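Local coordinates for protein acyl-CoA dehydrogenase FadE3 (Mycobacterium smegmatis, PDB 4IV6) that binds dihydroflavine-adenine dinucleotide at a subunit interface of its four-chain assembly and belongs to the acyl-CoA dehydrogenase family of mainly helical flavoproteins, at residues B[69-74]-B[87-92]; B[247-252]-B[364-369]; B[256-261]-B[293-298]; B[307-310]-B[314-317]. All coordinates share one frame; numbering follows the deposited sequence.

Interaction 1 (B[69-74]-B[87-92]); sequences PCYVQV and GAMGGH
The apolar part of this contact is the methyl end of M89 meeting the outer end of the Y71 ring. M89 CE lies 3.4 Å from Y71 CE1, and the two side chains approach from opposite directions. Their backbones stay well apart: the nearest CA pair, Y71 and G90, is separated by 10.7 Å. Tyrosine suits the place because it is long and rigid enough to cross most of that gap. With CG anti to the backbone N (chi1 177°), the ring extends from helix 68-81 until its hydroxyl end meets M89. Methionine suits the other side because its unbranched chain can fold, bending here at chi2 and chi3 so that the methyl CE ends against the ring.

A Met-aromatic contact accompanies the methyl packing. M89 SD is 5.4 Å from the centroid of the Y71 ring and 60° off the ring normal, an oblique approach rather than a stack.

Around the phenol oxygen, polar and apolar neighbours mix. Y71 OH lies 3.3 Å from M89 CE and 3.7 Å from M89 SD, while G90 offers only its CA on this side, 4.4 Å from Y71 OH. The polar need of the hydroxyl is met by T93, one turn on in helix 83-102, whose OG1 is hydrogen-bonded both to Y71 OH and to M89 O. Q248 of helix 234-270 packs on Y71, and I52 on M89.

The chemistry implies a buried join of two successive helices of the N-terminal domain, held by dispersion and sulfur-aromatic contact, in which the one polar tip is paired with T93.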
loop_
_atom_site.group_PDB
_atom_site.type_symbol
_atom_site.label_atom_id
_atom_site.label_comp_id
_atom_site.label_asym_id
_atom_site.label_seq_id
_atom_site.Cartn_x
_atom_site.Cartn_y
_atom_site.Cartn_z
ATOM N N PRO B 69 30.516 6.182 -1.853
ATOM C CA PRO B 69 29.964 4.949 -2.421
ATOM C C PRO B 69 30.595 3.680 -1.832
ATOM O O PRO B 69 29.904 2.686 -1.617
ATOM C CB PRO B 69 30.239 5.097 -3.919
ATOM C CG PRO B 69 30.217 6.581 -4.122
ATOM C CD PRO B 69 30.899 7.136 -2.906
ATOM N N CYS B 70 31.876 3.722 -1.503
ATOM C CA CYS B 70 32.519 2.553 -0.894
ATOM C C CYS B 70 31.999 2.387 0.525
ATOM O O CYS B 70 31.667 1.278 0.952
ATOM C CB CYS B 70 34.046 2.704 -0.876
ATOM S SG CYS B 70 34.893 1.426 0.095
ATOM N N TYR B 71 31.905 3.493 1.243
ATOM C CA TYR B 71 31.460 3.459 2.634
ATOM C C TYR B 71 30.055 2.802 2.754
ATOM O O TYR B 71 29.827 1.926 3.604
ATOM C CB TYR B 71 31.448 4.869 3.235
ATOM C CG TYR B 71 30.922 4.860 4.654
ATOM C CD1 TYR B 71 31.732 4.480 5.715
ATOM C CD2 TYR B 71 29.611 5.184 4.919
ATOM C CE1 TYR B 71 31.247 4.419 7.001
ATOM C CE2 TYR B 71 29.122 5.158 6.208
ATOM C CZ TYR B 71 29.915 4.769 7.246
ATOM O OH TYR B 71 29.401 4.731 8.529
ATOM N N VAL B 72 29.124 3.219 1.900
ATOM C CA VAL B 72 27.759 2.679 1.990
ATOM C C VAL B 72 27.735 1.192 1.668
ATOM O O VAL B 72 26.981 0.441 2.270
ATOM C CB VAL B 72 26.731 3.500 1.187
ATOM C CG1 VAL B 72 26.743 4.953 1.659
ATOM C CG2 VAL B 72 26.990 3.450 -0.294
ATOM N N GLN B 73 28.580 0.764 0.736
ATOM C CA GLN B 73 28.664 -0.646 0.429
ATOM C C GLN B 73 29.245 -1.440 1.602
ATOM O O GLN B 73 28.801 -2.549 1.868
ATOM C CB GLN B 73 29.433 -0.880 -0.856
ATOM C CG GLN B 73 28.670 -0.408 -2.096
ATOM C CD GLN B 73 29.509 -0.458 -3.346
ATOM O OE1 GLN B 73 29.784 0.570 -3.986
ATOM N NE2 GLN B 73 29.960 -1.636 -3.681
ATOM N N VAL B 74 30.194 -0.867 2.325
ATOM C CA VAL B 74 30.766 -1.551 3.507
ATOM C C VAL B 74 29.706 -1.654 4.592
ATOM O O VAL B 74 29.510 -2.715 5.200
ATOM C CB VAL B 74 32.018 -0.843 4.055
ATOM C CG1 VAL B 74 32.431 -1.421 5.398
ATOM C CG2 VAL B 74 33.165 -0.943 3.077
ATOM N N GLY B 87 25.516 -0.786 13.083
ATOM C CA GLY B 87 25.144 0.190 14.137
ATOM C C GLY B 87 26.319 0.509 15.033
ATOM O O GLY B 87 26.472 1.630 15.515
ATOM N N ALA B 88 27.174 -0.480 15.245
ATOM C CA ALA B 88 28.363 -0.311 16.082
ATOM C C ALA B 88 29.282 0.790 15.607
ATOM O O ALA B 88 29.992 1.393 16.426
ATOM C CB ALA B 88 29.148 -1.616 16.152
ATOM N N MET B 89 29.294 1.051 14.301
ATOM C CA MET B 89 30.230 2.036 13.714
ATOM C C MET B 89 29.587 3.305 13.120
ATOM O O MET B 89 30.294 4.214 12.710
ATOM C CB MET B 89 31.177 1.349 12.702
ATOM C CG MET B 89 30.497 0.528 11.608
ATOM S SD MET B 89 29.861 1.522 10.234
ATOM C CE MET B 89 31.339 2.232 9.630
ATOM N N GLY B 90 28.265 3.385 13.108
ATOM C CA GLY B 90 27.553 4.511 12.490
ATOM C C GLY B 90 27.781 5.870 13.133
ATOM O O GLY B 90 28.345 6.789 12.510
ATOM N N GLY B 91 27.359 6.007 14.385
ATOM C CA GLY B 91 27.666 7.210 15.151
ATOM C C GLY B 91 29.143 7.575 15.212
ATOM O O GLY B 91 29.497 8.753 15.178
ATOM N N HIS B 92 30.016 6.569 15.287
ATOM C CA HIS B 92 31.454 6.790 15.284
ATOM C C HIS B 92 31.877 7.476 13.998
ATOM O O HIS B 92 32.655 8.422 14.010
ATOM C CB HIS B 92 32.168 5.452 15.448
ATOM C CG HIS B 92 33.653 5.522 15.397
ATOM N ND1 HIS B 92 34.438 5.618 16.531
ATOM C CD2 HIS B 92 34.510 5.424 14.355
ATOM C CE1 HIS B 92 35.713 5.619 16.182
ATOM N NE2 HIS B 92 35.782 5.488 14.864
#

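Interaction 2 (B[247-252]-B[364-369]); sequences LQVAAR and VGEGTN. With FDA (dihydroflavine-adenine dinucleotide), chain D.
A buried salt bridge, backed by a small apolar contact, ties helix 234-270 to the loop between helices 352-364 and 369-383, where the chain runs along the bound dihydroflavine-adenine dinucleotide. R252 NH2 donates to E366 OE2 at 2.8 Å, and R252 NH1 adds a weak bond to the same E366 OE2 at 3.3 Å. The guanidinium and carboxylate planes stand 90° apart, with NH2 meeting OE2 from above the carboxylate, 49° out of its plane. The usual flat two-pronged pairing is therefore absent.

R252 is also gripped by Q248, one turn earlier in the same helix, with NE and NH1 both donating to Q248 OE1; the NH1 bond is 2.9 Å and lies in the carbonyl plane on a lone pair. Water 1 accepts from R252 NH1 and Q248 NE2 and donates to E366 OE1, giving the second carboxylate oxygen a partner. Arginine suits this place because its several N-H groups can serve glutamine, water and glutamate together. V249 CG2 packs at 3.8 Å against E366 CB and also lies over a face of the guanidinium.

G365, G367 and T368 line the ligand. A CB on G365 would crowd the FDA methyl C8M, so glycine fits, and G365 O lies 3.1 Å from FDA C9A. G367, at positive phi (63°), gives a weak bond from its N to FDA O2' at 3.4 Å. T368 OG1 lies 2.7 Å from FDA O2B and caps I371 N as the N-cap of helix 369-383. With R339 and G343 of the second subunit also bonding the ligand, this is the inter-subunit flavin pocket of an acyl-CoA dehydrogenase fold.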
loop_
_atom_site.group_PDB
_atom_site.type_symbol
_atom_site.label_atom_id
_atom_site.label_comp_id
_atom_site.label_asym_id
_atom_site.label_seq_id
_atom_site.Cartn_x
_atom_site.Cartn_y
_atom_site.Cartn_z
ATOM N N LEU B 247 22.789 8.485 5.120
ATOM C CA LEU B 247 23.333 7.534 4.128
ATOM C C LEU B 247 23.707 6.203 4.772
ATOM O O LEU B 247 23.415 5.139 4.212
ATOM C CB LEU B 247 24.504 8.117 3.352
ATOM C CG LEU B 247 24.154 9.207 2.345
ATOM C CD1 LEU B 247 25.414 9.883 1.817
ATOM C CD2 LEU B 247 23.297 8.675 1.204
ATOM N N GLN B 248 24.332 6.244 5.947
ATOM C CA GLN B 248 24.685 5.010 6.632
ATOM C C GLN B 248 23.458 4.240 7.105
ATOM O O GLN B 248 23.423 3.023 7.012
ATOM C CB GLN B 248 25.711 5.212 7.751
ATOM C CG GLN B 248 25.237 6.047 8.925
ATOM C CD GLN B 248 24.733 5.212 10.116
ATOM O OE1 GLN B 248 24.545 3.982 9.996
ATOM N NE2 GLN B 248 24.512 5.892 11.285
ATOM N N VAL B 249 22.433 4.942 7.568
ATOM C CA VAL B 249 21.210 4.258 7.953
ATOM C C VAL B 249 20.516 3.650 6.740
ATOM O O VAL B 249 20.020 2.519 6.838
ATOM C CB VAL B 249 20.257 5.181 8.718
ATOM C CG1 VAL B 249 18.901 4.514 8.962
ATOM C CG2 VAL B 249 20.877 5.594 10.048
ATOM N N ALA B 250 20.476 4.377 5.616
ATOM C CA ALA B 250 19.929 3.819 4.376
ATOM C C ALA B 250 20.652 2.525 3.985
ATOM O O ALA B 250 20.025 1.554 3.580
ATOM C CB ALA B 250 19.996 4.829 3.252
ATOM N N ALA B 251 21.974 2.525 4.092
ATOM C CA ALA B 251 22.791 1.333 3.825
ATOM C C ALA B 251 22.497 0.186 4.782
ATOM O O ALA B 251 22.505 -0.972 4.372
ATOM C CB ALA B 251 24.275 1.684 3.890
ATOM N N ARG B 252 22.268 0.483 6.067
ATOM C CA ARG B 252 21.830 -0.556 6.963
ATOM C C ARG B 252 20.577 -1.238 6.491
ATOM O O ARG B 252 20.432 -2.456 6.617
ATOM C CB ARG B 252 21.510 -0.023 8.347
ATOM C CG ARG B 252 22.625 -0.069 9.289
ATOM C CD ARG B 252 22.142 0.249 10.693
ATOM N NE ARG B 252 22.755 1.471 11.104
ATOM C CZ ARG B 252 22.417 2.147 12.182
ATOM N NH1 ARG B 252 23.077 3.237 12.443
ATOM N NH2 ARG B 252 21.443 1.739 12.985
ATOM N N VAL B 364 12.035 4.081 13.135
ATOM C CA VAL B 364 11.611 4.840 14.336
ATOM C C VAL B 364 12.740 5.318 15.217
ATOM O O VAL B 364 12.526 6.183 16.078
ATOM C CB VAL B 364 10.660 4.052 15.279
ATOM C CG1 VAL B 364 9.458 3.563 14.530
ATOM C CG2 VAL B 364 11.365 2.884 15.992
ATOM N N GLY B 365 13.912 4.738 15.033
ATOM C CA GLY B 365 15.019 4.889 15.983
ATOM C C GLY B 365 16.291 5.476 15.394
ATOM O O GLY B 365 17.358 5.424 16.020
ATOM N N GLU B 366 16.209 6.038 14.197
ATOM C CA GLU B 366 17.362 6.794 13.642
ATOM C C GLU B 366 16.812 8.080 13.032
ATOM O O GLU B 366 16.877 8.310 11.807
ATOM C CB GLU B 366 18.083 5.932 12.613
ATOM C CG GLU B 366 18.725 4.656 13.173
ATOM C CD GLU B 366 20.019 4.909 13.949
ATOM O OE1 GLU B 366 20.465 6.085 13.984
ATOM O OE2 GLU B 366 20.609 3.934 14.526
ATOM N N GLY B 367 16.262 8.932 13.906
ATOM C CA GLY B 367 15.281 9.929 13.482
ATOM C C GLY B 367 14.050 9.178 12.934
ATOM O O GLY B 367 14.173 8.087 12.354
ATOM N N THR B 368 12.854 9.718 13.115
ATOM C CA THR B 368 11.684 9.036 12.579
ATOM C C THR B 368 11.386 9.371 11.113
ATOM O O THR B 368 11.743 10.422 10.591
ATOM C CB THR B 368 10.405 9.344 13.382
ATOM O OG1 THR B 368 9.983 10.685 13.121
ATOM C CG2 THR B 368 10.625 9.113 14.877
ATOM N N ASN B 369 10.642 8.488 10.469
ATOM C CA ASN B 369 10.274 8.737 9.104
ATOM C C ASN B 369 9.237 9.858 8.951
ATOM O O ASN B 369 9.204 10.501 7.901
ATOM C CB ASN B 369 9.921 7.444 8.382
ATOM C CG ASN B 369 11.163 6.698 7.901
ATOM O OD1 ASN B 369 12.280 7.206 8.001
ATOM N ND2 ASN B 369 10.974 5.476 7.429
HETATM P PA FDA D . 8.995 11.501 19.483
HETATM O O1A FDA D . 9.740 12.719 18.994
HETATM O O2A FDA D . 8.423 11.465 20.873
HETATM O O5B FDA D . 7.834 11.187 18.427
HETATM C C5B FDA D . 6.791 10.214 18.669
HETATM C C4B FDA D . 5.906 10.108 17.415
HETATM O O4B FDA D . 5.412 11.400 17.012
HETATM C C3B FDA D . 6.673 9.598 16.214
HETATM O O3B FDA D . 5.760 8.915 15.327
HETATM C C2B FDA D . 7.192 10.880 15.600
HETATM O O2B FDA D . 7.529 10.783 14.219
HETATM C C1B FDA D . 5.978 11.762 15.762
HETATM N N9A FDA D . 6.291 13.216 15.732
HETATM C C8A FDA D . 6.935 13.903 16.701
HETATM N N7A FDA D . 7.011 15.208 16.377
HETATM C C5A FDA D . 6.411 15.348 15.170
HETATM C C6A FDA D . 6.144 16.439 14.248
HETATM N N6A FDA D . 6.547 17.673 14.560
HETATM N N1A FDA D . 5.500 16.203 13.083
HETATM C C2A FDA D . 5.066 14.968 12.783
HETATM N N3A FDA D . 5.279 13.898 13.581
HETATM C C4A FDA D . 5.915 14.040 14.762
HETATM N N1 FDA D . 19.503 8.905 19.529
HETATM C C2 FDA D . 20.718 9.414 19.717
HETATM O O2 FDA D . 20.828 10.624 19.994
HETATM N N3 FDA D . 21.830 8.665 19.617
HETATM C C4 FDA D . 21.828 7.360 19.344
HETATM O O4 FDA D . 22.900 6.699 19.292
HETATM C C4X FDA D . 20.519 6.724 19.092
HETATM N N5 FDA D . 20.376 5.407 18.835
HETATM C C5X FDA D . 19.174 4.812 19.042
HETATM C C6 FDA D . 19.065 3.426 19.200
HETATM C C7 FDA D . 17.827 2.806 19.375
HETATM C C7M FDA D . 17.730 1.316 19.579
HETATM C C8 FDA D . 16.653 3.586 19.374
HETATM C C8M FDA D . 15.267 3.010 19.549
HETATM C C9 FDA D . 16.762 4.960 19.225
HETATM C C9A FDA D . 18.010 5.587 19.078
HETATM N N10 FDA D . 18.076 6.991 18.967
HETATM C C10 FDA D . 19.328 7.589 19.234
HETATM C "C1'" FDA D . 16.890 7.748 19.386
HETATM C "C2'" FDA D . 16.098 8.072 18.138
HETATM O "O2'" FDA D . 16.802 8.992 17.303
HETATM C "C3'" FDA D . 14.743 8.638 18.564
HETATM O "O3'" FDA D . 13.935 7.551 19.004
HETATM C "C4'" FDA D . 14.019 9.366 17.456
HETATM O "O4'" FDA D . 14.623 10.668 17.392
HETATM C "C5'" FDA D . 12.526 9.562 17.775
HETATM O "O5'" FDA D . 12.414 10.116 19.067
HETATM P P FDA D . 11.228 9.856 20.084
HETATM O O1P FDA D . 11.501 10.855 21.190
HETATM O O2P FDA D . 11.168 8.405 20.416
HETATM O O3P FDA D . 9.932 10.234 19.202
HETATM O O HOH W 1 23.247 5.658 13.812
#

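Interaction 3 (B[256-261]-B[293-298]); sequences VARAAF and TKLYAA
L295 reaches from helix 282-310 into the surface of helix 256-261 and spreads its two methyls over three residues there. CD1 meets the methyl of A257, with L295 CD1 3.8 Å from A257 CB. CD2 lies beside R258, with L295 CD2 3.9 Å from R258 CA and 4.0 Å from R258 CG, and is 4.1 Å from F261 CB. CG stands anti to the backbone N (chi1 179°), which directs the fork toward the neighbouring helix.

Each residue type has its reason. Alanine at 257 is small enough for the backbones to come near, the A257 and L295 CA atoms being 6.9 Å apart. R258 contributes its CA and CG, while its NH1 forms salt bridges with E76 and E77 of helix 68-81. F261 touches L295 CD2 through CB, its ring lying obliquely to that methyl.

Over these short segments the axes approach to 10.6 Å and run nearly antiparallel, at 158°. L295 also packs on I333 of helix 316-340 and on L386 of the third subunit. The near-antiparallel helices belong to the all-helical C-terminal domain of the acyl-CoA dehydrogenase fold.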
loop_
_atom_site.group_PDB
_atom_site.type_symbol
_atom_site.label_atom_id
_atom_site.label_comp_id
_atom_site.label_asym_id
_atom_site.label_seq_id
_atom_site.Cartn_x
_atom_site.Cartn_y
_atom_site.Cartn_z
ATOM N N VAL B 256 19.975 -5.119 5.397
ATOM C CA VAL B 256 18.970 -5.988 5.998
ATOM C C VAL B 256 18.000 -6.526 4.918
ATOM O O VAL B 256 17.696 -7.712 4.877
ATOM C CB VAL B 256 18.210 -5.295 7.145
ATOM C CG1 VAL B 256 17.039 -6.147 7.609
ATOM C CG2 VAL B 256 19.142 -5.063 8.324
ATOM N N ALA B 257 17.569 -5.649 4.022
ATOM C CA ALA B 257 16.768 -6.058 2.866
ATOM C C ALA B 257 17.453 -7.110 1.995
ATOM O O ALA B 257 16.786 -8.072 1.568
ATOM C CB ALA B 257 16.396 -4.851 2.031
ATOM N N ARG B 258 18.758 -6.961 1.739
ATOM C CA ARG B 258 19.490 -7.924 0.905
ATOM C C ARG B 258 19.436 -9.280 1.582
ATOM O O ARG B 258 19.200 -10.285 0.930
ATOM C CB ARG B 258 20.953 -7.536 0.665
ATOM C CG ARG B 258 21.171 -6.522 -0.461
ATOM C CD ARG B 258 22.637 -6.112 -0.561
ATOM N NE ARG B 258 23.436 -7.278 -0.888
ATOM C CZ ARG B 258 24.754 -7.357 -0.781
ATOM N NH1 ARG B 258 25.459 -6.331 -0.386
ATOM N NH2 ARG B 258 25.369 -8.496 -1.058
ATOM N N ALA B 259 19.597 -9.288 2.902
ATOM C CA ALA B 259 19.611 -10.550 3.661
ATOM C C ALA B 259 18.235 -11.231 3.624
ATOM O O ALA B 259 18.135 -12.420 3.380
ATOM C CB ALA B 259 20.058 -10.324 5.098
ATOM N N ALA B 260 17.174 -10.476 3.886
ATOM C CA ALA B 260 15.840 -11.039 3.865
ATOM C C ALA B 260 15.470 -11.549 2.458
ATOM O O ALA B 260 14.962 -12.659 2.302
ATOM C CB ALA B 260 14.842 -9.995 4.333
ATOM N N PHE B 261 15.741 -10.736 1.445
ATOM C CA PHE B 261 15.496 -11.129 0.063
ATOM C C PHE B 261 16.283 -12.365 -0.371
ATOM O O PHE B 261 15.707 -13.292 -0.956
ATOM C CB PHE B 261 15.768 -9.984 -0.905
ATOM C CG PHE B 261 15.519 -10.359 -2.340
ATOM C CD1 PHE B 261 14.223 -10.622 -2.765
ATOM C CD2 PHE B 261 16.559 -10.505 -3.225
ATOM C CE1 PHE B 261 13.956 -10.995 -4.084
ATOM C CE2 PHE B 261 16.306 -10.872 -4.550
ATOM C CZ PHE B 261 15.006 -11.121 -4.973
ATOM N N THR B 293 12.577 -5.951 -7.118
ATOM C CA THR B 293 12.415 -4.674 -7.817
ATOM C C THR B 293 12.585 -3.460 -6.862
ATOM O O THR B 293 13.294 -2.504 -7.183
ATOM C CB THR B 293 11.035 -4.619 -8.511
ATOM O OG1 THR B 293 10.952 -5.663 -9.486
ATOM C CG2 THR B 293 10.817 -3.267 -9.194
ATOM N N LYS B 294 11.910 -3.491 -5.720
ATOM C CA LYS B 294 12.050 -2.442 -4.693
ATOM C C LYS B 294 13.472 -2.361 -4.158
ATOM O O LYS B 294 13.996 -1.257 -3.934
ATOM C CB LYS B 294 11.075 -2.663 -3.528
ATOM C CG LYS B 294 9.634 -2.481 -3.974
ATOM C CD LYS B 294 8.568 -2.453 -2.864
ATOM C CE LYS B 294 8.580 -3.630 -1.925
ATOM N NZ LYS B 294 7.252 -3.674 -1.222
ATOM N N LEU B 295 14.108 -3.511 -3.962
ATOM C CA LEU B 295 15.481 -3.528 -3.440
ATOM C C LEU B 295 16.418 -2.862 -4.442
ATOM O O LEU B 295 17.257 -2.072 -4.061
ATOM C CB LEU B 295 15.970 -4.957 -3.150
ATOM C CG LEU B 295 17.404 -5.114 -2.627
ATOM C CD1 LEU B 295 17.679 -4.162 -1.469
ATOM C CD2 LEU B 295 17.633 -6.553 -2.241
ATOM N N TYR B 296 16.258 -3.198 -5.731
ATOM C CA TYR B 296 17.043 -2.579 -6.807
ATOM C C TYR B 296 16.799 -1.074 -6.822
ATOM O O TYR B 296 17.750 -0.286 -6.931
ATOM C CB TYR B 296 16.653 -3.203 -8.153
ATOM C CG TYR B 296 17.410 -2.730 -9.384
ATOM C CD1 TYR B 296 18.708 -2.236 -9.309
ATOM C CD2 TYR B 296 16.828 -2.841 -10.653
ATOM C CE1 TYR B 296 19.395 -1.847 -10.456
ATOM C CE2 TYR B 296 17.502 -2.448 -11.792
ATOM C CZ TYR B 296 18.777 -1.934 -11.691
ATOM O OH TYR B 296 19.441 -1.548 -12.843
ATOM N N ALA B 297 15.545 -0.662 -6.683
ATOM C CA ALA B 297 15.234 0.788 -6.623
ATOM C C ALA B 297 15.954 1.467 -5.464
ATOM O O ALA B 297 16.550 2.539 -5.607
ATOM C CB ALA B 297 13.718 1.014 -6.517
ATOM N N ALA B 298 15.914 0.826 -4.305
ATOM C CA ALA B 298 16.476 1.407 -3.106
ATOM C C ALA B 298 17.977 1.486 -3.171
ATOM O O ALA B 298 18.569 2.513 -2.756
ATOM C CB ALA B 298 16.015 0.628 -1.898
#

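Interaction 4 (B[307-310]-B[314-317]); sequences EKFD and RCDM
C315 turns its CB toward the end of helix 282-310, where the atom rests against backbone: C315 CB is 3.8 Å from F309 N and 4.0 Å from F309 CA. On the K308 side it has a methylene neighbour, K308 CB, at 4.1 Å. From CB the chain goes on to the sulfur, placed between the backbone N and the carbonyl carbon (chi1 63°), and C315 SG comes to 3.8 Å from both F309 CA and F309 CD2. Measured to the ring as a whole, this is a Cys sulfur-aromatic contact: C315 SG lies 5.0 Å from the F309 centroid and 68° off its normal, hence oblique.

The setting is a short turn joining helix 282-310 to helix 316-340 in the C-terminal domain, with three residues between the segments and C315 at the N-cap position of helix 316-340. A cysteine fits there because it is compact yet ends in a large, polarizable atom; E243 of helix 234-270 packs on it too. K308 borders the turn with its aliphatic chain, K308 CD lying 4.0 Å from R314 O, beyond which the ammonium end departs from the turn. The CB of R314 points away from helix 282-310, and R314 NE forms a salt bridge with D387.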
loop_
_atom_site.group_PDB
_atom_site.type_symbol
_atom_site.label_atom_id
_atom_site.label_comp_id
_atom_site.label_asym_id
_atom_site.label_seq_id
_atom_site.Cartn_x
_atom_site.Cartn_y
_atom_site.Cartn_z
ATOM N N GLU B 307 27.121 9.017 -4.556
ATOM C CA GLU B 307 27.961 9.654 -5.561
ATOM C C GLU B 307 27.802 11.168 -5.501
ATOM O O GLU B 307 28.784 11.890 -5.630
ATOM C CB GLU B 307 27.597 9.196 -6.974
ATOM C CG GLU B 307 27.936 7.754 -7.276
ATOM C CD GLU B 307 29.431 7.492 -7.491
ATOM O OE1 GLU B 307 30.270 8.458 -7.393
ATOM O OE2 GLU B 307 29.744 6.295 -7.756
ATOM N N LYS B 308 26.577 11.665 -5.323
ATOM C CA LYS B 308 26.379 13.128 -5.200
ATOM C C LYS B 308 27.170 13.690 -4.021
ATOM O O LYS B 308 27.814 14.742 -4.134
ATOM C CB LYS B 308 24.920 13.514 -5.016
ATOM C CG LYS B 308 24.070 13.437 -6.260
ATOM C CD LYS B 308 22.626 13.764 -5.913
ATOM C CE LYS B 308 21.649 13.365 -7.016
ATOM N NZ LYS B 308 21.967 14.056 -8.280
ATOM N N PHE B 309 27.104 12.986 -2.887
ATOM C CA PHE B 309 27.861 13.373 -1.696
ATOM C C PHE B 309 29.310 13.551 -2.107
ATOM O O PHE B 309 29.914 14.556 -1.803
ATOM C CB PHE B 309 27.738 12.307 -0.603
ATOM C CG PHE B 309 28.544 12.595 0.642
ATOM C CD1 PHE B 309 29.898 12.285 0.708
ATOM C CD2 PHE B 309 27.939 13.151 1.760
ATOM C CE1 PHE B 309 30.642 12.549 1.867
ATOM C CE2 PHE B 309 28.675 13.407 2.905
ATOM C CZ PHE B 309 30.026 13.113 2.954
ATOM N N ASP B 310 29.837 12.548 -2.797
ATOM C CA ASP B 310 31.252 12.452 -3.093
ATOM C C ASP B 310 31.692 13.420 -4.182
ATOM O O ASP B 310 32.826 13.882 -4.167
ATOM C CB ASP B 310 31.590 11.025 -3.527
ATOM C CG ASP B 310 32.741 10.463 -2.772
ATOM O OD1 ASP B 310 32.735 10.540 -1.509
ATOM O OD2 ASP B 310 33.672 9.987 -3.458
ATOM N N ARG B 314 25.192 19.075 -3.870
ATOM C CA ARG B 314 24.187 19.060 -2.819
ATOM C C ARG B 314 23.526 17.682 -2.756
ATOM O O ARG B 314 23.168 17.103 -3.772
ATOM C CB ARG B 314 23.151 20.154 -3.035
ATOM C CG ARG B 314 22.374 20.055 -4.340
ATOM C CD ARG B 314 21.784 21.424 -4.631
ATOM N NE ARG B 314 20.758 21.403 -5.662
ATOM C CZ ARG B 314 19.875 22.385 -5.840
ATOM N NH1 ARG B 314 19.895 23.463 -5.048
ATOM N NH2 ARG B 314 18.952 22.288 -6.791
ATOM N N CYS B 315 23.457 17.144 -1.553
ATOM C CA CYS B 315 22.993 15.780 -1.333
ATOM C C CYS B 315 22.185 15.648 -0.055
ATOM O O CYS B 315 21.889 14.524 0.353
ATOM C CB CYS B 315 24.208 14.857 -1.227
ATOM S SG CYS B 315 25.198 15.323 0.211
ATOM N N ASP B 316 21.817 16.774 0.577
ATOM C CA ASP B 316 21.148 16.709 1.863
ATOM C C ASP B 316 19.735 16.104 1.730
ATOM O O ASP B 316 19.356 15.214 2.491
ATOM C CB ASP B 316 21.157 18.071 2.605
ATOM C CG ASP B 316 20.499 19.205 1.822
ATOM O OD1 ASP B 316 20.084 19.056 0.641
ATOM O OD2 ASP B 316 20.394 20.287 2.423
ATOM N N MET B 317 18.982 16.555 0.746
ATOM C CA MET B 317 17.648 16.004 0.476
ATOM C C MET B 317 17.757 14.545 -0.009
ATOM O O MET B 317 16.978 13.682 0.386
ATOM C CB MET B 317 16.923 16.854 -0.556
ATOM C CG MET B 317 15.512 16.357 -0.905
ATOM S SD MET B 317 14.741 17.436 -2.133
ATOM C CE MET B 317 15.392 16.806 -3.656
#

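How the interactions relate
Interactions 1, 2 and 4 form a touching group, whereas interaction 3 touches none of them, though its segment 256-261 adjoins 247-252 in sequence. Interaction 2 holds the flavin-binding loop. Interaction 1, centred 12 Å from it, backs its helix through Y71 CE2, 3.7 Å from Q248 CB, and V72 O, 3.4 Å from A251 CB; G90 comes about 9 Å from the ligand. Interaction 4 reaches interaction 1 where P69 CG lies 3.6 Å from E307 CD, and interaction 2 where L247 CD1 lies 4.1 Å from F309 CD2. Interaction 3 continues helix 234-270 beyond interaction 2, their centres about 15 Å apart, with F261 about 13 Å from the dihydroflavine-adenine dinucleotide of another site in the assembly.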